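PDB 5I20: aromatic amino acid exporter YddG from Starkeya novella, which exports a broad range of amino acids, including threonine, methionine, lysine and glutamate, across the bacterial inner membrane. Local coordinates for residues F33-T36 / A37-T41; Y78-F81 / Y82-L86; S164-S167 / V168-R172; W204-G207 / S208-L211; R234-V237 / R238-G241. All blocks are in the same frame, centred on the assembly; numbering follows the deposited sequence.

Contact 1 (F33-T36 / A37-T41)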
loop_
_atom_site.group_PDB
_atom_site.type_symbol
_atom_site.label_atom_id
_atom_site.label_comp_id
_atom_site.label_asym_id
_atom_site.label_seq_id
_atom_site.Cartn_x
_atom_site.Cartn_y
_atom_site.Cartn_z
ATOM N N PHE A 33 6.546 3.037 -14.660
ATOM C CA PHE A 33 6.424 4.487 -14.533
ATOM C C PHE A 33 5.313 5.060 -15.405
ATOM O O PHE A 33 4.573 5.946 -14.973
ATOM C CB PHE A 33 7.751 5.170 -14.864
ATOM C CG PHE A 33 8.684 5.266 -13.696
ATOM C CD1 PHE A 33 8.340 6.019 -12.583
ATOM C CD2 PHE A 33 9.904 4.611 -13.707
ATOM C CE1 PHE A 33 9.193 6.112 -11.502
ATOM C CE2 PHE A 33 10.764 4.702 -12.628
ATOM C CZ PHE A 33 10.408 5.453 -11.525
ATOM N N LEU A 34 5.203 4.560 -16.631
ATOM C CA LEU A 34 4.119 4.969 -17.513
ATOM C C LEU A 34 2.781 4.533 -16.932
ATOM O O LEU A 34 1.801 5.273 -16.984
ATOM C CB LEU A 34 4.298 4.383 -18.913
ATOM C CG LEU A 34 3.238 4.811 -19.931
ATOM C CD1 LEU A 34 3.307 6.314 -20.172
ATOM C CD2 LEU A 34 3.390 4.045 -21.232
ATOM N N LEU A 35 2.750 3.327 -16.373
ATOM C CA LEU A 35 1.535 2.785 -15.775
ATOM C C LEU A 35 1.140 3.609 -14.556
ATOM O O LEU A 35 -0.043 3.809 -14.280
ATOM C CB LEU A 35 1.732 1.315 -15.395
ATOM C CG LEU A 35 0.495 0.525 -14.957
ATOM C CD1 LEU A 35 -0.518 0.428 -16.090
ATOM C CD2 LEU A 35 0.886 -0.863 -14.464
ATOM N N THR A 36 2.146 4.091 -13.835
ATOM C CA THR A 36 1.930 4.949 -12.679
ATOM C C THR A 36 1.373 6.301 -13.114
ATOM O O THR A 36 0.401 6.798 -12.540
ATOM C CB THR A 36 3.238 5.151 -11.887
ATOM O OG1 THR A 36 3.700 3.884 -11.399
ATOM C CG2 THR A 36 3.023 6.092 -10.713
ATOM N N ALA A 37 1.992 6.885 -14.137
ATOM C CA ALA A 37 1.552 8.163 -14.691
ATOM C C ALA A 37 0.096 8.118 -15.152
ATOM O O ALA A 37 -0.666 9.057 -14.919
ATOM C CB ALA A 37 2.452 8.569 -15.848
ATOM N N LEU A 38 -0.287 7.024 -15.802
ATOM C CA LEU A 38 -1.648 6.877 -16.300
ATOM C C LEU A 38 -2.640 6.649 -15.160
ATOM O O LEU A 38 -3.697 7.277 -15.111
ATOM C CB LEU A 38 -1.731 5.727 -17.311
ATOM C CG LEU A 38 -0.974 5.899 -18.632
ATOM C CD1 LEU A 38 -1.021 4.616 -19.452
ATOM C CD2 LEU A 38 -1.528 7.067 -19.440
ATOM N N THR A 39 -2.298 5.756 -14.240
ATOM C CA THR A 39 -3.226 5.394 -13.170
ATOM C C THR A 39 -3.375 6.484 -12.105
ATOM O O THR A 39 -4.444 6.629 -11.511
ATOM C CB THR A 39 -2.800 4.077 -12.486
ATOM O OG1 THR A 39 -1.406 4.129 -12.159
ATOM C CG2 THR A 39 -3.055 2.896 -13.410
ATOM N N PHE A 40 -2.317 7.252 -11.866
ATOM C CA PHE A 40 -2.378 8.306 -10.858
ATOM C C PHE A 40 -3.029 9.575 -11.392
ATOM O O PHE A 40 -3.562 10.374 -10.621
ATOM C CB PHE A 40 -0.984 8.612 -10.307
ATOM C CG PHE A 40 -0.620 7.779 -9.113
ATOM C CD1 PHE A 40 -0.106 6.503 -9.273
ATOM C CD2 PHE A 40 -0.812 8.262 -7.832
ATOM C CE1 PHE A 40 0.221 5.732 -8.177
ATOM C CE2 PHE A 40 -0.487 7.496 -6.732
ATOM C CZ PHE A 40 0.029 6.229 -6.905
ATOM N N THR A 41 -2.984 9.764 -12.708
ATOM C CA THR A 41 -3.747 10.838 -13.331
ATOM C C THR A 41 -5.231 10.532 -13.166
ATOM O O THR A 41 -6.015 11.403 -12.793
ATOM C CB THR A 41 -3.404 11.007 -14.824
ATOM O OG1 THR A 41 -2.034 11.403 -14.956
ATOM C CG2 THR A 41 -4.288 12.064 -15.463
#
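Thr39 holds OG1 between its backbone N and its carbonyl carbon (chi1 48°), which folds the hydroxyl back along the helix onto the carbonyl of Leu35. The bond from Thr39 OG1 to Leu35 O is short, 2.5 Å, and the same oxygen also accepts from Thr39 N at 3.0 Å, so one carbonyl is gripped twice by one residue. An alanine here removes the hydroxyl and CG2, and would probably leave Leu35 O held by the backbone N-H alone. Thr36 uses its branches differently. Its CG2 lies trans to the backbone N and runs alongside Phe40, meeting CD1 of that ring at 3.5 Å, while its OG1 bonds to Pro32 O. The Phe40 ring in turn has Thr36 O at its edge, in plane, and Thr36 O takes Phe40 N at 2.8 Å. Thr41 bonds to the carbonyl four residues back as well, though from a different rotamer: its OG1 lies 2.7 Å from Ala37 O. On another flank Leu34 CG and Leu38 CD1 are 4.3 Å apart. Hydroxyls returned to the carbonyl four residues back are characteristic of threonines in transmembrane helices such as helix 32-53, where such a bond satisfies the hydroxyl within its own helix.

Contact 2 (Y78-F81 / Y82-L86). With OLC ((2R)-2,3-dihydroxypropyl (9Z)-octadec-9-enoate), chain G.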
loop_
_atom_site.group_PDB
_atom_site.type_symbol
_atom_site.label_atom_id
_atom_site.label_comp_id
_atom_site.label_asym_id
_atom_site.label_seq_id
_atom_site.Cartn_x
_atom_site.Cartn_y
_atom_site.Cartn_z
ATOM N N TYR A 78 8.122 6.130 -2.543
ATOM C CA TYR A 78 8.062 4.687 -2.342
ATOM C C TYR A 78 7.834 3.964 -3.669
ATOM O O TYR A 78 8.234 2.814 -3.829
ATOM C CB TYR A 78 6.977 4.324 -1.316
ATOM C CG TYR A 78 5.585 4.143 -1.877
ATOM C CD1 TYR A 78 4.728 5.225 -2.022
ATOM C CD2 TYR A 78 5.120 2.885 -2.238
ATOM C CE1 TYR A 78 3.455 5.062 -2.526
ATOM C CE2 TYR A 78 3.852 2.713 -2.746
ATOM C CZ TYR A 78 3.021 3.803 -2.884
ATOM O OH TYR A 78 1.754 3.636 -3.389
ATOM N N HIS A 79 7.209 4.652 -4.622
ATOM C CA HIS A 79 7.044 4.125 -5.977
ATOM C C HIS A 79 8.378 3.969 -6.706
ATOM O O HIS A 79 8.651 2.931 -7.305
ATOM C CB HIS A 79 6.129 5.035 -6.794
ATOM C CG HIS A 79 4.708 4.571 -6.852
ATOM N ND1 HIS A 79 3.761 4.958 -5.929
ATOM C CD2 HIS A 79 4.073 3.754 -7.725
ATOM C CE1 HIS A 79 2.603 4.397 -6.230
ATOM N NE2 HIS A 79 2.764 3.664 -7.316
ATOM N N PHE A 80 9.197 5.015 -6.659
ATOM C CA PHE A 80 10.481 5.035 -7.356
ATOM C C PHE A 80 11.433 3.961 -6.841
ATOM O O PHE A 80 12.120 3.304 -7.622
ATOM C CB PHE A 80 11.130 6.415 -7.219
ATOM C CG PHE A 80 12.505 6.509 -7.823
ATOM C CD1 PHE A 80 12.663 6.751 -9.177
ATOM C CD2 PHE A 80 13.639 6.370 -7.036
ATOM C CE1 PHE A 80 13.925 6.844 -9.738
ATOM C CE2 PHE A 80 14.902 6.462 -7.590
ATOM C CZ PHE A 80 15.046 6.700 -8.942
ATOM N N PHE A 81 11.474 3.790 -5.524
ATOM C CA PHE A 81 12.401 2.843 -4.912
ATOM C C PHE A 81 11.922 1.404 -5.062
ATOM O O PHE A 81 12.730 0.478 -5.113
ATOM C CB PHE A 81 12.616 3.180 -3.436
ATOM C CG PHE A 81 13.599 4.293 -3.211
ATOM C CD1 PHE A 81 14.962 4.047 -3.244
ATOM C CD2 PHE A 81 13.162 5.587 -2.980
ATOM C CE1 PHE A 81 15.868 5.070 -3.043
ATOM C CE2 PHE A 81 14.064 6.613 -2.778
ATOM C CZ PHE A 81 15.417 6.354 -2.809
ATOM N N TYR A 82 10.612 1.212 -5.144
ATOM C CA TYR A 82 10.084 -0.128 -5.340
ATOM C C TYR A 82 10.307 -0.587 -6.780
ATOM O O TYR A 82 10.587 -1.760 -7.030
ATOM C CB TYR A 82 8.602 -0.192 -4.983
ATOM C CG TYR A 82 8.071 -1.603 -4.977
ATOM C CD1 TYR A 82 8.580 -2.549 -4.096
ATOM C CD2 TYR A 82 7.071 -1.996 -5.855
ATOM C CE1 TYR A 82 8.106 -3.845 -4.087
ATOM C CE2 TYR A 82 6.588 -3.290 -5.854
ATOM C CZ TYR A 82 7.109 -4.210 -4.968
ATOM O OH TYR A 82 6.633 -5.500 -4.965
ATOM N N PHE A 83 10.190 0.342 -7.724
ATOM C CA PHE A 83 10.467 0.037 -9.126
ATOM C C PHE A 83 11.948 -0.280 -9.309
ATOM O O PHE A 83 12.316 -1.134 -10.116
ATOM C CB PHE A 83 10.055 1.199 -10.034
ATOM C CG PHE A 83 8.578 1.469 -10.038
ATOM C CD1 PHE A 83 7.678 0.485 -9.656
ATOM C CD2 PHE A 83 8.088 2.707 -10.421
ATOM C CE1 PHE A 83 6.315 0.730 -9.654
ATOM C CE2 PHE A 83 6.728 2.958 -10.422
ATOM C CZ PHE A 83 5.840 1.968 -10.038
ATOM N N SER A 84 12.790 0.416 -8.551
ATOM C CA SER A 84 14.223 0.158 -8.551
ATOM C C SER A 84 14.525 -1.214 -7.955
ATOM O O SER A 84 15.421 -1.915 -8.415
ATOM C CB SER A 84 14.966 1.246 -7.771
ATOM O OG SER A 84 14.774 2.520 -8.363
ATOM N N ALA A 85 13.772 -1.591 -6.927
ATOM C CA ALA A 85 13.941 -2.891 -6.289
ATOM C C ALA A 85 13.617 -4.027 -7.259
ATOM O O ALA A 85 14.287 -5.059 -7.265
ATOM C CB ALA A 85 13.067 -2.987 -5.043
ATOM N N LEU A 86 12.584 -3.827 -8.075
ATOM C CA LEU A 86 12.181 -4.806 -9.082
ATOM C C LEU A 86 13.233 -4.940 -10.181
ATOM O O LEU A 86 13.340 -5.978 -10.835
ATOM C CB LEU A 86 10.832 -4.418 -9.691
ATOM C CG LEU A 86 9.553 -5.005 -9.082
ATOM C CD1 LEU A 86 9.750 -5.433 -7.639
ATOM C CD2 LEU A 86 8.412 -4.003 -9.189
HETATM C C10 OLC G . 1.063 0.088 -0.203
HETATM C C9 OLC G . -0.108 0.552 -0.997
HETATM C C11 OLC G . 2.437 0.366 -0.707
HETATM C C8 OLC G . 0.099 1.263 -2.289
HETATM C C16 OLC G . 4.033 -4.123 -2.397
HETATM C C12 OLC G . 3.369 -0.702 -0.247
HETATM C C7 OLC G . -0.126 0.337 -3.436
HETATM C C15 OLC G . 4.791 -2.847 -2.553
HETATM C C13 OLC G . 4.497 -0.825 -1.215
HETATM C C6 OLC G . 0.044 1.079 -4.720
HETATM C C14 OLC G . 5.014 -2.223 -1.215
HETATM C C5 OLC G . 1.121 0.441 -5.530
HETATM C C4 OLC G . 1.029 0.898 -6.948
HETATM C C3 OLC G . 1.973 0.109 -7.793
HETATM C C2 OLC G . 1.734 0.422 -9.231
#
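Tyr82 sits one turn beyond Tyr78, with its CB against Tyr78 O at 3.2 Å and its backbone N bonded to the same oxygen. CG lies trans to the backbone N (chi1 -171°), a setting that carries the phenol out to the lipid: monoolein C15 lies 3.6 Å from Tyr82 CZ, over one face. Leu86 CD1 covers the opposite face. Phe81 O accepts from Ala85 N, while its ring has Phe80 CD2 over one face. This is an aromatic-rich part of transmembrane helix 65-88, and the lipid chain running past Tyr78, His79 and Tyr82 suggests that this side lines the central cavity of the basket-shaped fold. His79 lies beside Phe83 and points the same way. Its CD2 meets Phe83 CZ at 3.4 Å, with the ring planes at 72°, while ND1 is bonded to Leu75 O and NE2 comes within 3.3 Å of monoolein C4. The face of the Phe83 ring lies over His79 O, with CG 3.1 Å from it. An alanine here would probably open a gap beside CD2 of the imidazole, leaving its orientation to the ND1 bond and to Phe40. Ser84 N and OG reach Phe80 O from opposite faces of its plane.

Contact 3 (S164-S167 / V168-R172)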
loop_
_atom_site.group_PDB
_atom_site.type_symbol
_atom_site.label_atom_id
_atom_site.label_comp_id
_atom_site.label_asym_id
_atom_site.label_seq_id
_atom_site.Cartn_x
_atom_site.Cartn_y
_atom_site.Cartn_z
ATOM N N SER A 164 5.764 3.866 5.052
ATOM C CA SER A 164 5.413 3.808 6.470
ATOM C C SER A 164 5.459 5.180 7.125
ATOM O O SER A 164 4.602 5.516 7.945
ATOM C CB SER A 164 6.351 2.861 7.222
ATOM O OG SER A 164 6.198 1.530 6.769
ATOM N N VAL A 165 6.476 5.965 6.784
ATOM C CA VAL A 165 6.606 7.294 7.360
ATOM C C VAL A 165 5.516 8.192 6.794
ATOM O O VAL A 165 4.858 8.910 7.539
ATOM C CB VAL A 165 8.004 7.896 7.106
ATOM C CG1 VAL A 165 8.018 9.388 7.414
ATOM C CG2 VAL A 165 9.041 7.167 7.947
ATOM N N TYR A 166 5.302 8.120 5.483
ATOM C CA TYR A 166 4.212 8.852 4.846
ATOM C C TYR A 166 2.869 8.580 5.522
ATOM O O TYR A 166 2.092 9.501 5.771
ATOM C CB TYR A 166 4.114 8.494 3.360
ATOM C CG TYR A 166 2.836 8.980 2.722
ATOM C CD1 TYR A 166 2.692 10.307 2.332
ATOM C CD2 TYR A 166 1.766 8.118 2.519
ATOM C CE1 TYR A 166 1.520 10.761 1.756
ATOM C CE2 TYR A 166 0.593 8.561 1.943
ATOM C CZ TYR A 166 0.474 9.883 1.565
ATOM O OH TYR A 166 -0.695 10.321 0.990
ATOM N N SER A 167 2.602 7.310 5.810
ATOM C CA SER A 167 1.339 6.908 6.420
ATOM C C SER A 167 1.190 7.440 7.841
ATOM O O SER A 167 0.177 8.052 8.184
ATOM C CB SER A 167 1.213 5.384 6.430
ATOM O OG SER A 167 1.214 4.862 5.115
ATOM N N VAL A 168 2.199 7.195 8.668
ATOM C CA VAL A 168 2.172 7.634 10.057
ATOM C C VAL A 168 2.197 9.159 10.158
ATOM O O VAL A 168 1.480 9.744 10.972
ATOM C CB VAL A 168 3.354 7.033 10.851
ATOM C CG1 VAL A 168 3.445 7.641 12.240
ATOM C CG2 VAL A 168 3.214 5.520 10.933
ATOM N N ALA A 169 3.005 9.802 9.319
ATOM C CA ALA A 169 3.128 11.260 9.353
ATOM C C ALA A 169 1.880 11.957 8.814
ATOM O O ALA A 169 1.719 13.167 8.982
ATOM C CB ALA A 169 4.353 11.711 8.574
ATOM N N SER A 170 1.001 11.197 8.168
ATOM C CA SER A 170 -0.249 11.755 7.663
ATOM C C SER A 170 -1.131 12.262 8.801
ATOM O O SER A 170 -1.891 13.215 8.618
ATOM C CB SER A 170 -1.009 10.721 6.829
ATOM O OG SER A 170 -0.308 10.424 5.634
ATOM N N ARG A 171 -1.027 11.641 9.974
ATOM C CA ARG A 171 -1.815 12.087 11.122
ATOM C C ARG A 171 -1.389 13.483 11.571
ATOM O O ARG A 171 -2.199 14.251 12.084
ATOM C CB ARG A 171 -1.704 11.099 12.286
ATOM C CG ARG A 171 -2.446 11.553 13.535
ATOM C CD ARG A 171 -2.912 10.386 14.379
ATOM N NE ARG A 171 -3.944 9.612 13.701
ATOM C CZ ARG A 171 -5.046 9.161 14.289
ATOM N NH1 ARG A 171 -5.265 9.411 15.574
ATOM N NH2 ARG A 171 -5.930 8.463 13.591
ATOM N N ARG A 172 -0.118 13.812 11.363
ATOM C CA ARG A 172 0.393 15.139 11.690
ATOM C C ARG A 172 -0.293 16.204 10.838
ATOM O O ARG A 172 -0.528 17.326 11.293
ATOM C CB ARG A 172 1.915 15.184 11.500
ATOM C CG ARG A 172 2.524 16.578 11.495
ATOM C CD ARG A 172 4.041 16.518 11.626
ATOM N NE ARG A 172 4.488 16.923 12.956
ATOM C CZ ARG A 172 5.747 16.858 13.379
ATOM N NH1 ARG A 172 6.697 16.394 12.577
ATOM N NH2 ARG A 172 6.057 17.253 14.606
#
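Tyr166 presents one ring face to Ser170, whose OG stands 4.1 Å above the plane and over its centre. The hydroxyl is placed there by a bond of 2.6 Å from Ser170 OG to Tyr166 O, for which OG lies trans to its own carbonyl carbon (chi1 -67°) and turns back toward the preceding turn. Tyr166 O also accepts from His70 NE2, so this carbonyl serves two side chains. Ser170 N bonds to Ser167 O at 3.3 Å, three residues back, while Val168 and Ala169 keep the four-residue spacing. Ala169 N makes a bond of 2.7 Å to Val165 O, and Ala169 CB lies close to the same oxygen, 3.0 Å away. Val168 brings CG2 to 3.3 Å from Ser164 O. The OG of Ser167 bonds to Trp163 O and to Trp228 NE1, and that of Ser164 to Ala160 O and Trp101 O. These residues lie at the cytoplasmic end of helix 150-169, packed between helix 65-88, where His70 stacks on Tyr166, helix 101-108 beside Ser164 and Val168, and helix 224-234, whose Met232 touches Ser167 and Ser170.

Contact 4 (W204-G207 / S208-L211)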
loop_
_atom_site.group_PDB
_atom_site.type_symbol
_atom_site.label_atom_id
_atom_site.label_comp_id
_atom_site.label_asym_id
_atom_site.label_seq_id
_atom_site.Cartn_x
_atom_site.Cartn_y
_atom_site.Cartn_z
ATOM N N TRP A 204 2.826 1.268 -24.743
ATOM C CA TRP A 204 1.541 1.767 -24.271
ATOM C C TRP A 204 0.509 0.646 -24.177
ATOM O O TRP A 204 0.635 -0.371 -24.856
ATOM C CB TRP A 204 1.042 2.881 -25.193
ATOM C CG TRP A 204 1.721 4.196 -24.951
ATOM C CD1 TRP A 204 2.982 4.551 -25.332
ATOM C CD2 TRP A 204 1.172 5.332 -24.272
ATOM N NE1 TRP A 204 3.253 5.838 -24.932
ATOM C CE2 TRP A 204 2.157 6.340 -24.279
ATOM C CE3 TRP A 204 -0.057 5.596 -23.660
ATOM C CZ2 TRP A 204 1.952 7.589 -23.698
ATOM C CZ3 TRP A 204 -0.259 6.837 -23.082
ATOM C CH2 TRP A 204 0.740 7.818 -23.106
ATOM N N PRO A 205 -0.507 0.823 -23.316
ATOM C CA PRO A 205 -1.592 -0.160 -23.203
ATOM C C PRO A 205 -2.339 -0.341 -24.518
ATOM O O PRO A 205 -2.638 0.645 -25.190
ATOM C CB PRO A 205 -2.510 0.448 -22.138
ATOM C CG PRO A 205 -1.625 1.336 -21.337
ATOM C CD PRO A 205 -0.626 1.893 -22.308
ATOM N N VAL A 206 -2.631 -1.586 -24.880
ATOM C CA VAL A 206 -3.367 -1.865 -26.108
ATOM C C VAL A 206 -4.568 -2.769 -25.838
ATOM O O VAL A 206 -4.513 -3.657 -24.985
ATOM C CB VAL A 206 -2.460 -2.518 -27.175
ATOM C CG1 VAL A 206 -1.380 -1.545 -27.626
ATOM C CG2 VAL A 206 -1.839 -3.802 -26.644
ATOM N N GLY A 207 -5.655 -2.526 -26.565
ATOM C CA GLY A 207 -6.856 -3.338 -26.454
ATOM C C GLY A 207 -7.487 -3.346 -25.073
ATOM O O GLY A 207 -7.769 -2.293 -24.499
ATOM N N SER A 208 -7.703 -4.544 -24.539
ATOM C CA SER A 208 -8.355 -4.713 -23.244
ATOM C C SER A 208 -7.443 -4.381 -22.068
ATOM O O SER A 208 -7.891 -4.345 -20.923
ATOM C CB SER A 208 -8.878 -6.141 -23.095
ATOM O OG SER A 208 -10.183 -6.255 -23.628
ATOM N N GLU A 209 -6.166 -4.141 -22.346
ATOM C CA GLU A 209 -5.230 -3.747 -21.300
ATOM C C GLU A 209 -5.635 -2.404 -20.700
ATOM O O GLU A 209 -5.330 -2.115 -19.544
ATOM C CB GLU A 209 -3.802 -3.673 -21.845
ATOM C CG GLU A 209 -3.216 -5.015 -22.249
ATOM C CD GLU A 209 -1.810 -4.893 -22.798
ATOM O OE1 GLU A 209 -1.376 -3.754 -23.075
ATOM O OE2 GLU A 209 -1.136 -5.933 -22.954
ATOM N N TRP A 210 -6.329 -1.592 -21.491
ATOM C CA TRP A 210 -6.767 -0.278 -21.039
ATOM C C TRP A 210 -7.792 -0.358 -19.911
ATOM O O TRP A 210 -7.829 0.507 -19.039
ATOM C CB TRP A 210 -7.346 0.524 -22.205
ATOM C CG TRP A 210 -6.330 1.367 -22.908
ATOM C CD1 TRP A 210 -5.816 1.163 -24.156
ATOM C CD2 TRP A 210 -5.695 2.546 -22.400
ATOM N NE1 TRP A 210 -4.904 2.146 -24.458
ATOM C CE2 TRP A 210 -4.812 3.006 -23.398
ATOM C CE3 TRP A 210 -5.789 3.258 -21.200
ATOM C CZ2 TRP A 210 -4.029 4.145 -23.231
ATOM C CZ3 TRP A 210 -5.011 4.386 -21.038
ATOM C CH2 TRP A 210 -4.142 4.819 -22.047
ATOM N N LEU A 211 -8.622 -1.396 -19.930
ATOM C CA LEU A 211 -9.674 -1.542 -18.931
ATOM C C LEU A 211 -9.090 -1.824 -17.549
ATOM O O LEU A 211 -9.642 -1.403 -16.533
ATOM C CB LEU A 211 -10.645 -2.652 -19.338
ATOM C CG LEU A 211 -11.982 -2.699 -18.597
ATOM C CD1 LEU A 211 -12.542 -1.296 -18.408
ATOM C CD2 LEU A 211 -12.973 -3.567 -19.358
#
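Glu209 folds back on Val206, meeting it from CB to OE1. CB lies 3.2 Å from Val206 O, and CG, placed trans to the carbonyl carbon (chi1 -67°), stays close to the same oxygen at 3.3 Å. Beyond CG the chain is extended and runs alongside the valine, carrying OE1 to Val206 N. This bond, 3.1 Å between Val206 N and Glu209 OE1, is nearly straight (169°), although the N-H arrives from above the carboxylate plane. OE1 also touches the branch CG2 of Val206 at 3.6 Å. In the other direction Glu209 N bonds to Val206 O at 3.2 Å, so two hydrogen bonds, one in each direction, join the residues. The indole of Trp210 offers a face to Pro205: CB of the proline sits over the five-membered ring of Trp210, 3.6 Å from its centroid and 9° off the normal, a CH-pi contact. Trp204 completes the surface patch by bringing CE3, at the rim of its indole, to within 4.3 Å of Trp210 CZ2. At Gly207, with its positive phi and this psi, a CB would be nearly eclipsed against Ser208 N, 2.6 Å away, too close. Val206 to Glu209 thus form a type II' beta turn with glycine in its second position, here leading the periplasmic loop into transmembrane helix 209-221.

Contact 5 (R234-V237 / R238-G241). With SO4 (sulfate ion), chain K.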
loop_
_atom_site.group_PDB
_atom_site.type_symbol
_atom_site.label_atom_id
_atom_site.label_comp_id
_atom_site.label_asym_id
_atom_site.label_seq_id
_atom_site.Cartn_x
_atom_site.Cartn_y
_atom_site.Cartn_z
ATOM N N ARG A 234 -7.761 9.925 11.126
ATOM C CA ARG A 234 -8.892 9.875 12.049
ATOM C C ARG A 234 -9.139 8.484 12.618
ATOM O O ARG A 234 -9.900 8.325 13.569
ATOM C CB ARG A 234 -10.163 10.363 11.350
ATOM C CG ARG A 234 -10.230 11.860 11.118
ATOM C CD ARG A 234 -10.897 12.149 9.786
ATOM N NE ARG A 234 -11.746 13.334 9.827
ATOM C CZ ARG A 234 -12.403 13.810 8.775
ATOM N NH1 ARG A 234 -12.300 13.204 7.599
ATOM N NH2 ARG A 234 -13.158 14.894 8.898
ATOM N N GLY A 235 -8.506 7.478 12.028
ATOM C CA GLY A 235 -8.720 6.108 12.453
ATOM C C GLY A 235 -7.643 5.601 13.388
ATOM O O GLY A 235 -6.852 6.373 13.926
ATOM N N ASP A 236 -7.618 4.286 13.578
ATOM C CA ASP A 236 -6.637 3.649 14.444
ATOM C C ASP A 236 -5.432 3.194 13.625
ATOM O O ASP A 236 -5.465 2.144 12.981
ATOM C CB ASP A 236 -7.272 2.465 15.178
ATOM C CG ASP A 236 -6.451 2.001 16.361
ATOM O OD1 ASP A 236 -5.214 2.161 16.337
ATOM O OD2 ASP A 236 -7.044 1.473 17.323
ATOM N N VAL A 237 -4.368 3.991 13.666
ATOM C CA VAL A 237 -3.162 3.740 12.882
ATOM C C VAL A 237 -2.477 2.412 13.216
ATOM O O VAL A 237 -2.047 1.687 12.315
ATOM C CB VAL A 237 -2.136 4.879 13.069
ATOM C CG1 VAL A 237 -0.847 4.575 12.313
ATOM C CG2 VAL A 237 -2.723 6.201 12.609
ATOM N N ARG A 238 -2.364 2.085 14.499
ATOM C CA ARG A 238 -1.645 0.870 14.867
ATOM C C ARG A 238 -2.451 -0.361 14.466
ATOM O O ARG A 238 -1.886 -1.406 14.156
ATOM C CB ARG A 238 -1.307 0.846 16.367
ATOM C CG ARG A 238 -2.487 0.906 17.321
ATOM C CD ARG A 238 -2.538 2.244 18.042
ATOM N NE ARG A 238 -2.822 2.096 19.466
ATOM C CZ ARG A 238 -4.043 2.079 19.993
ATOM N NH1 ARG A 238 -5.109 2.200 19.216
ATOM N NH2 ARG A 238 -4.198 1.941 21.303
ATOM N N LEU A 239 -3.771 -0.221 14.445
ATOM C CA LEU A 239 -4.637 -1.314 14.028
ATOM C C LEU A 239 -4.622 -1.490 12.510
ATOM O O LEU A 239 -4.582 -2.617 12.012
ATOM C CB LEU A 239 -6.067 -1.081 14.521
ATOM C CG LEU A 239 -7.046 -2.234 14.293
ATOM C CD1 LEU A 239 -6.465 -3.537 14.819
ATOM C CD2 LEU A 239 -8.378 -1.934 14.959
ATOM N N LEU A 240 -4.652 -0.379 11.781
ATOM C CA LEU A 240 -4.607 -0.429 10.321
ATOM C C LEU A 240 -3.266 -0.978 9.841
ATOM O O LEU A 240 -3.179 -1.587 8.774
ATOM C CB LEU A 240 -4.873 0.956 9.719
ATOM C CG LEU A 240 -6.329 1.432 9.777
ATOM C CD1 LEU A 240 -6.436 2.913 9.447
ATOM C CD2 LEU A 240 -7.202 0.611 8.832
ATOM N N GLY A 241 -2.221 -0.762 10.636
ATOM C CA GLY A 241 -0.933 -1.387 10.385
ATOM C C GLY A 241 -1.046 -2.899 10.472
ATOM O O GLY A 241 -0.600 -3.620 9.580
HETATM S S SO4 K . -6.989 2.346 23.273
HETATM O O1 SO4 K . -7.819 2.623 24.441
HETATM O O2 SO4 K . -5.593 2.624 23.592
HETATM O O3 SO4 K . -7.135 0.943 22.897
HETATM O O4 SO4 K . -7.408 3.196 22.163
#
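Asp236 OD1 receives Arg238 NH1 at 2.9 Å and, more weakly, Leu239 N at 3.4 Å. Asp236 is at the N-cap of helix 237-243, and the weak bond to Leu239 N is its capping bond, the carboxylate standing in for a missing carbonyl at the start of a transmembrane helix on the cytoplasmic side. Both carboxylate oxygens share the one nitrogen, since Arg238 NH1 is also 2.8 Å from OD2 in a salt bridge. The group planes differ by 21°, and NH1 meets OD1 on its syn side. To reach back over the cap, Arg238 starts with CG in the crowded position between backbone N and carbonyl carbon (chi1 60°) and bends again at the next two torsions, which brings CG and CD against OD1 as well. The negative carboxylate beside the helix N-terminus and the arginine is probably stabilised in its charged form. The backbone of Asp236 takes part too: its O accepts Leu240 N at 2.9 Å, and its N is bonded to Thr7 OG1 of helix 3-17. Leu239 CB packs against the carboxylate, 3.6 Å from Asp236 CG, with the two side chains crossing at about a right angle. At the far edge of the guanidinium, Arg238 NH2 bonds to Arg116 O and reaches a sulfate ion, probably from the crystallisation liquor and also held by Arg118, through a weak bond of 2.8 Å to O2.

In the fold
Contacts 1, 2 and 4 gather toward the periplasmic side of the membrane, contacts 3 and 5 at the cytoplasmic side, and the centres of contacts 4 and 5 lie about 36 Å apart. Contact 1 joins the first group: Phe33 CZ packs on Phe80 CD1 of contact 2 at 3.5 Å, and on a different side Leu38 CD1 meets Pro205 CG of contact 4 at 3.8 Å, linking the two EamA halves. Contacts 3 and 5 have centres about 11 Å apart and meet where Arg171 NE lies 3.8 Å from Val237 CG2. The monoolein beside contact 2, which probably lies in the central substrate-binding cavity, also passes near Thr36 of contact 1.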